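Local coordinates for uncharacterized protein DUF1344 (Bacteroides vulgatus ATCC 8482, PDB 3K6O) that is of unknown function but is a NigD-like protein, probably a lipoprotein, pairing an N-terminal OB domain with a C-terminal beta sandwich, at residues S100-M111 / L152-G160. Sequence-based numbering, arbitrary orientation.
Sequences SIGNMKVQIKDM and LELRYNNNG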
ATOM      1  N   SER A 100     -10.820  -7.660  19.265  1.00 32.16           N
ATOM      2  CA  SER A 100      -9.388  -7.373  19.178  0.50 32.95           C
ATOM      3  C   SER A 100      -9.045  -6.632  17.879  1.00 33.63           C
ATOM      4  O   SER A 100      -8.060  -5.922  17.826  1.00 34.43           O
ATOM      5  CB  SER A 100      -8.541  -8.649  19.352  0.50 32.76           C
ATOM      6  OG  SER A 100      -9.142  -9.762  18.730  0.50 33.06           O
ATOM      7  N   ILE A 101      -9.858  -6.785  16.830  1.00 33.45           N
ATOM      8  CA  ILE A 101      -9.610  -6.036  15.604  1.00 33.53           C
ATOM      9  C   ILE A 101     -10.043  -4.551  15.738  1.00 33.68           C
ATOM     10  O   ILE A 101      -9.347  -3.639  15.268  1.00 33.96           O
ATOM     11  CB  ILE A 101     -10.290  -6.697  14.381  1.00 33.71           C
ATOM     12  CG1 ILE A 101      -9.577  -7.996  13.972  1.00 31.94           C
ATOM     13  CG2 ILE A 101     -10.300  -5.755  13.182  1.00 34.73           C
ATOM     14  CD1 ILE A 101     -10.371  -8.822  12.948  1.00 30.76           C
ATOM     15  N   GLY A 102     -11.164  -4.309  16.400  1.00 33.29           N
ATOM     16  CA  GLY A 102     -11.596  -2.958  16.713  1.00 33.93           C
ATOM     17  C   GLY A 102     -12.200  -2.247  15.497  1.00 34.31           C
ATOM     18  O   GLY A 102     -12.338  -2.822  14.429  1.00 33.65           O
ATOM     19  N   ASN A 103     -12.602  -0.996  15.704  1.00 34.15           N
ATOM     20  CA  ASN A 103     -13.035  -0.135  14.634  1.00 33.85           C
ATOM     21  C   ASN A 103     -12.962   1.313  15.102  1.00 33.05           C
ATOM     22  O   ASN A 103     -13.913   2.073  14.988  1.00 33.33           O
ATOM     23  CB  ASN A 103     -14.453  -0.483  14.204  1.00 34.34           C
ATOM     24  CG  ASN A 103     -14.834   0.188  12.901  1.00 37.79           C
ATOM     25  OD1 ASN A 103     -13.959   0.538  12.064  1.00 33.22           O
ATOM     26  ND2 ASN A 103     -16.139   0.397  12.717  1.00 38.38           N
HETATM   27  N   MSE A 104     -11.809   1.688  15.619  1.00 32.69           N
HETATM   28  CA  MSE A 104     -11.573   3.034  16.099  1.00 32.20           C
HETATM   29  C   MSE A 104     -11.348   4.039  14.967  1.00 32.26           C
HETATM   30  O   MSE A 104     -10.933   3.687  13.850  1.00 30.61           O
HETATM   31  CB  MSE A 104     -10.373   2.999  17.024  1.00 33.35           C
HETATM   32  CG  MSE A 104     -10.617   2.128  18.287  1.00 34.36           C
HETATM   33 SE   MSE A 104      -9.092   2.228  19.434  1.00 41.11          SE
HETATM   34  CE  MSE A 104      -9.570   3.897  20.396  1.00 44.00           C
ATOM     35  N   LYS A 105     -11.661   5.297  15.244  1.00 31.84           N
ATOM     36  CA  LYS A 105     -11.552   6.334  14.241  1.00 32.04           C
ATOM     37  C   LYS A 105     -10.088   6.522  13.828  1.00 31.70           C
ATOM     38  O   LYS A 105      -9.196   6.569  14.677  1.00 31.23           O
ATOM     39  CB  LYS A 105     -12.149   7.649  14.768  1.00 32.68           C
ATOM     40  CG  LYS A 105     -13.682   7.572  14.974  1.00 33.83           C
ATOM     41  CD  LYS A 105     -14.343   8.950  15.120  1.00 38.23           C
ATOM     42  CE  LYS A 105     -15.907   8.860  14.997  1.00 40.43           C
ATOM     43  NZ  LYS A 105     -16.368   8.306  13.648  1.00 42.53           N
ATOM     44  N   VAL A 106      -9.868   6.639  12.522  1.00 31.32           N
ATOM     45  CA  VAL A 106      -8.535   6.817  11.950  1.00 31.69           C
ATOM     46  C   VAL A 106      -8.589   7.930  10.887  1.00 32.38           C
ATOM     47  O   VAL A 106      -9.614   8.115  10.218  1.00 31.58           O
ATOM     48  CB  VAL A 106      -8.019   5.516  11.297  1.00 32.36           C
ATOM     49  CG1 VAL A 106      -8.916   5.074  10.101  1.00 30.81           C
ATOM     50  CG2 VAL A 106      -6.558   5.666  10.813  1.00 30.92           C
ATOM     51  N   GLN A 107      -7.485   8.666  10.757  1.00 33.44           N
ATOM     52  CA  GLN A 107      -7.330   9.707   9.732  1.00 34.26           C
ATOM     53  C   GLN A 107      -6.622   9.151   8.518  1.00 33.57           C
ATOM     54  O   GLN A 107      -5.459   8.778   8.604  1.00 32.99           O
ATOM     55  CB  GLN A 107      -6.533  10.889  10.297  1.00 35.12           C
ATOM     56  CG  GLN A 107      -6.338  12.040   9.305  1.00 37.95           C
ATOM     57  CD  GLN A 107      -5.599  13.229   9.909  1.00 41.76           C
ATOM     58  OE1 GLN A 107      -5.250  13.239  11.098  1.00 43.94           O
ATOM     59  NE2 GLN A 107      -5.354  14.244   9.084  1.00 43.79           N
ATOM     60  N   ILE A 108      -7.336   9.060   7.397  1.00 33.96           N
ATOM     61  CA  ILE A 108      -6.767   8.602   6.146  1.00 34.09           C
ATOM     62  C   ILE A 108      -6.280   9.798   5.333  1.00 34.64           C
ATOM     63  O   ILE A 108      -7.037  10.711   5.091  1.00 35.40           O
ATOM     64  CB  ILE A 108      -7.781   7.842   5.279  1.00 34.31           C
ATOM     65  CG1 ILE A 108      -8.317   6.590   6.005  1.00 34.24           C
ATOM     66  CG2 ILE A 108      -7.126   7.419   3.929  1.00 33.39           C
ATOM     67  CD1 ILE A 108      -7.224   5.655   6.542  1.00 34.28           C
ATOM     68  N   LYS A 109      -5.014   9.803   4.939  1.00 34.79           N
ATOM     69  CA  LYS A 109      -4.474  10.846   4.066  1.00 34.59           C
ATOM     70  C   LYS A 109      -4.510  10.435   2.588  1.00 33.89           C
ATOM     71  O   LYS A 109      -4.773  11.257   1.737  1.00 34.14           O
ATOM     72  CB  LYS A 109      -3.045  11.224   4.492  1.00 35.61           C
ATOM     73  CG  LYS A 109      -2.970  12.012   5.789  1.00 36.97           C
ATOM     74  CD  LYS A 109      -1.744  12.916   5.855  1.00 41.92           C
ATOM     75  CE  LYS A 109      -1.925  14.013   6.889  1.00 43.34           C
ATOM     76  NZ  LYS A 109      -0.669  14.795   7.142  1.00 46.99           N
ATOM     77  N   ASP A 110      -4.224   9.175   2.269  1.00 33.31           N
ATOM     78  CA  ASP A 110      -4.382   8.672   0.898  1.00 32.38           C
ATOM     79  C   ASP A 110      -4.842   7.221   0.916  1.00 32.00           C
ATOM     80  O   ASP A 110      -4.444   6.468   1.782  1.00 31.38           O
ATOM     81  CB  ASP A 110      -3.066   8.740   0.120  1.00 32.77           C
ATOM     82  CG  ASP A 110      -2.631  10.139  -0.155  1.00 33.08           C
ATOM     83  OD1 ASP A 110      -3.169  10.735  -1.097  1.00 32.80           O
ATOM     84  OD2 ASP A 110      -1.768  10.646   0.576  1.00 34.51           O
HETATM   85  N   MSE A 111      -5.697   6.846  -0.027  1.00 31.02           N
HETATM   86  CA  MSE A 111      -5.967   5.447  -0.267  1.00 32.07           C
HETATM   87  C   MSE A 111      -6.222   5.189  -1.730  1.00 31.35           C
HETATM   88  O   MSE A 111      -7.036   5.862  -2.333  1.00 31.82           O
HETATM   89  CB  MSE A 111      -7.156   4.949   0.548  1.00 32.09           C
HETATM   90  CG  MSE A 111      -7.490   3.424   0.260  1.00 34.77           C
HETATM   91 SE   MSE A 111      -9.272   3.024   1.019  1.00 39.64          SE
HETATM   92  CE  MSE A 111      -8.730   3.327   2.797  1.00 34.93           C
ATOM     93  N   LEU A 152     -14.627  -4.821   1.470  1.00 30.30           N
ATOM     94  CA  LEU A 152     -13.595  -4.941   2.514  1.00 29.59           C
ATOM     95  C   LEU A 152     -13.748  -3.794   3.510  1.00 29.43           C
ATOM     96  O   LEU A 152     -14.379  -2.732   3.202  1.00 29.31           O
ATOM     97  CB  LEU A 152     -12.192  -4.882   1.887  1.00 28.09           C
ATOM     98  CG  LEU A 152     -11.889  -5.952   0.864  1.00 30.32           C
ATOM     99  CD1 LEU A 152     -10.525  -5.727   0.150  1.00 27.69           C
ATOM    100  CD2 LEU A 152     -12.031  -7.371   1.426  1.00 27.61           C
ATOM    101  N   GLU A 153     -13.146  -3.959   4.691  1.00 29.59           N
ATOM    102  CA  GLU A 153     -13.199  -2.882   5.669  1.00 29.29           C
ATOM    103  C   GLU A 153     -11.844  -2.644   6.249  1.00 29.57           C
ATOM    104  O   GLU A 153     -11.101  -3.578   6.512  1.00 29.83           O
ATOM    105  CB  GLU A 153     -14.218  -3.180   6.783  1.00 29.24           C
ATOM    106  CG  GLU A 153     -15.577  -3.716   6.300  1.00 31.16           C
ATOM    107  CD  GLU A 153     -16.596  -3.888   7.444  1.00 31.92           C
ATOM    108  OE1 GLU A 153     -16.234  -3.538   8.600  1.00 31.24           O
ATOM    109  OE2 GLU A 153     -17.724  -4.386   7.177  1.00 31.73           O
ATOM    110  N   LEU A 154     -11.514  -1.381   6.444  1.00 29.27           N
ATOM    111  CA  LEU A 154     -10.303  -1.027   7.144  1.00 29.73           C
ATOM    112  C   LEU A 154     -10.677  -0.832   8.605  1.00 29.50           C
ATOM    113  O   LEU A 154     -11.605  -0.104   8.904  1.00 29.90           O
ATOM    114  CB  LEU A 154      -9.695   0.273   6.632  1.00 30.14           C
ATOM    115  CG  LEU A 154      -8.694   0.345   5.486  1.00 34.34           C
ATOM    116  CD1 LEU A 154      -8.328   1.849   5.374  1.00 38.39           C
ATOM    117  CD2 LEU A 154      -7.460  -0.540   5.677  1.00 32.73           C
ATOM    118  N   ARG A 155      -9.939  -1.483   9.489  1.00 29.15           N
ATOM    119  CA  ARG A 155     -10.205  -1.471  10.906  1.00 29.86           C
ATOM    120  C   ARG A 155      -8.941  -0.990  11.626  1.00 29.62           C
ATOM    121  O   ARG A 155      -7.886  -1.620  11.508  1.00 30.37           O
ATOM    122  CB  ARG A 155     -10.600  -2.886  11.347  1.00 29.69           C
ATOM    123  CG  ARG A 155     -11.879  -3.410  10.699  1.00 29.88           C
ATOM    124  CD  ARG A 155     -13.055  -2.506  11.099  1.00 32.21           C
ATOM    125  NE  ARG A 155     -14.386  -3.086  10.842  1.00 32.88           N
ATOM    126  CZ  ARG A 155     -15.182  -3.645  11.748  1.00 30.74           C
ATOM    127  NH1 ARG A 155     -14.838  -3.751  13.029  1.00 33.15           N
ATOM    128  NH2 ARG A 155     -16.374  -4.054  11.372  1.00 32.16           N
ATOM    129  N   TYR A 156      -9.055   0.111  12.365  1.00 30.24           N
ATOM    130  CA  TYR A 156      -7.938   0.652  13.145  1.00 30.56           C
ATOM    131  C   TYR A 156      -8.107   0.346  14.633  1.00 31.64           C
ATOM    132  O   TYR A 156      -9.205   0.445  15.182  1.00 30.92           O
ATOM    133  CB  TYR A 156      -7.833   2.176  12.951  1.00 30.16           C
ATOM    134  CG  TYR A 156      -6.729   2.866  13.749  1.00 30.28           C
ATOM    135  CD1 TYR A 156      -5.404   2.591  13.509  1.00 27.75           C
ATOM    136  CD2 TYR A 156      -7.031   3.792  14.760  1.00 30.50           C
ATOM    137  CE1 TYR A 156      -4.396   3.239  14.198  1.00 29.87           C
ATOM    138  CE2 TYR A 156      -6.034   4.423  15.471  1.00 30.13           C
ATOM    139  CZ  TYR A 156      -4.714   4.141  15.173  1.00 32.44           C
ATOM    140  OH  TYR A 156      -3.705   4.731  15.865  1.00 34.79           O
ATOM    141  N   ASN A 157      -7.005  -0.029  15.276  1.00 32.93           N
ATOM    142  CA  ASN A 157      -6.991  -0.202  16.717  1.00 34.52           C
ATOM    143  C   ASN A 157      -5.720   0.454  17.249  1.00 35.42           C
ATOM    144  O   ASN A 157      -4.628   0.082  16.844  1.00 35.57           O
ATOM    145  CB  ASN A 157      -7.063  -1.679  17.112  1.00 34.12           C
ATOM    146  CG  ASN A 157      -7.577  -1.876  18.521  1.00 37.03           C
ATOM    147  OD1 ASN A 157      -7.531  -0.959  19.355  1.00 39.96           O
ATOM    148  ND2 ASN A 157      -8.096  -3.071  18.801  1.00 38.21           N
ATOM    149  N   ASN A 158      -5.865   1.448  18.129  1.00 37.14           N
ATOM    150  CA  ASN A 158      -4.682   2.120  18.690  1.00 38.44           C
ATOM    151  C   ASN A 158      -4.067   1.356  19.845  1.00 39.82           C
ATOM    152  O   ASN A 158      -2.974   1.701  20.318  1.00 40.31           O
ATOM    153  CB  ASN A 158      -4.962   3.570  19.062  1.00 38.14           C
ATOM    154  CG  ASN A 158      -5.946   3.717  20.189  1.00 39.47           C
ATOM    155  OD1 ASN A 158      -6.233   2.775  20.927  1.00 40.63           O
ATOM    156  ND2 ASN A 158      -6.488   4.911  20.321  1.00 40.69           N
ATOM    157  N   ASN A 159      -4.761   0.306  20.287  1.00 41.01           N
ATOM    158  CA  ASN A 159      -4.231  -0.588  21.294  1.00 41.72           C
ATOM    159  C   ASN A 159      -3.786   0.214  22.516  1.00 42.31           C
ATOM    160  O   ASN A 159      -2.681   0.054  22.979  1.00 42.78           O
ATOM    161  CB  ASN A 159      -3.050  -1.401  20.698  1.00 41.73           C
ATOM    162  CG  ASN A 159      -3.509  -2.519  19.752  1.00 42.07           C
ATOM    163  OD1 ASN A 159      -4.649  -2.980  19.827  1.00 43.70           O
ATOM    164  ND2 ASN A 159      -2.618  -2.961  18.871  1.00 41.11           N
ATOM    165  N   GLY A 160      -4.637   1.113  22.995  1.00 43.14           N
ATOM    166  CA  GLY A 160      -4.329   1.936  24.174  1.00 43.84           C
ATOM    167  C   GLY A 160      -3.477   3.181  23.941  1.00 44.45           C
ATOM    168  O   GLY A 160      -3.554   4.133  24.714  1.00 43.80           O
TER
HETATM  169  O   HOH W   1     -11.432   1.695  12.138  1.00 31.84           O
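Three groups grip one water: it donates to N103 OD1 and to M104 O (2.7 Å from the water oxygen) and accepts from the backbone N of Y156, so it links 100-111 to the backbone of strand 149-157. Beside it, M104 N donates to Y156 O at 2.9 Å, the one direct backbone bond between the segments. R155 is the long arm of the contact. Its chain bends at chi2 (-62°), which carries the guanidinium alongside G102; NH1 then reaches G102 O at 3.0 Å, almost straight, with the oxygen in the guanidinium plane although the nitrogen stands above the carbonyl plane. E153 OE1 takes both NE and NH2 in a side-on salt bridge, fixing the group's rotation, while the amide of N103 lies over one guanidinium face with the two planes 30° apart. Arginine suits this place because its aliphatic part also packs, CB lying 3.4 Å from I101 CG2. Glycine suits position 102, where the chain leaves the helix with positive phi and N157 crowds in. The amide of N157 works at both ends: ND2 donates to S100 O at 3.0 Å, and OD1 closes an Asx turn by accepting from N159 N. Selenomethionine M104 lays its bent end across the N158 amide, its CE 3.2 Å from N158 ND2. On Y156, V106 CG2 sits over one ring face, offset toward the rim; the phenol OH is hydrogen-bonded to N125 OD1, on strand 117-125. Within the C-terminal beta sandwich, the loop 102-106, which joins helix 98-101 to strand 107-113, passes over the end of strand 149-157, with I101 and R155 both resting on L93 of strand 75-93 and V106 joined by backbone bonds to N192 and V194.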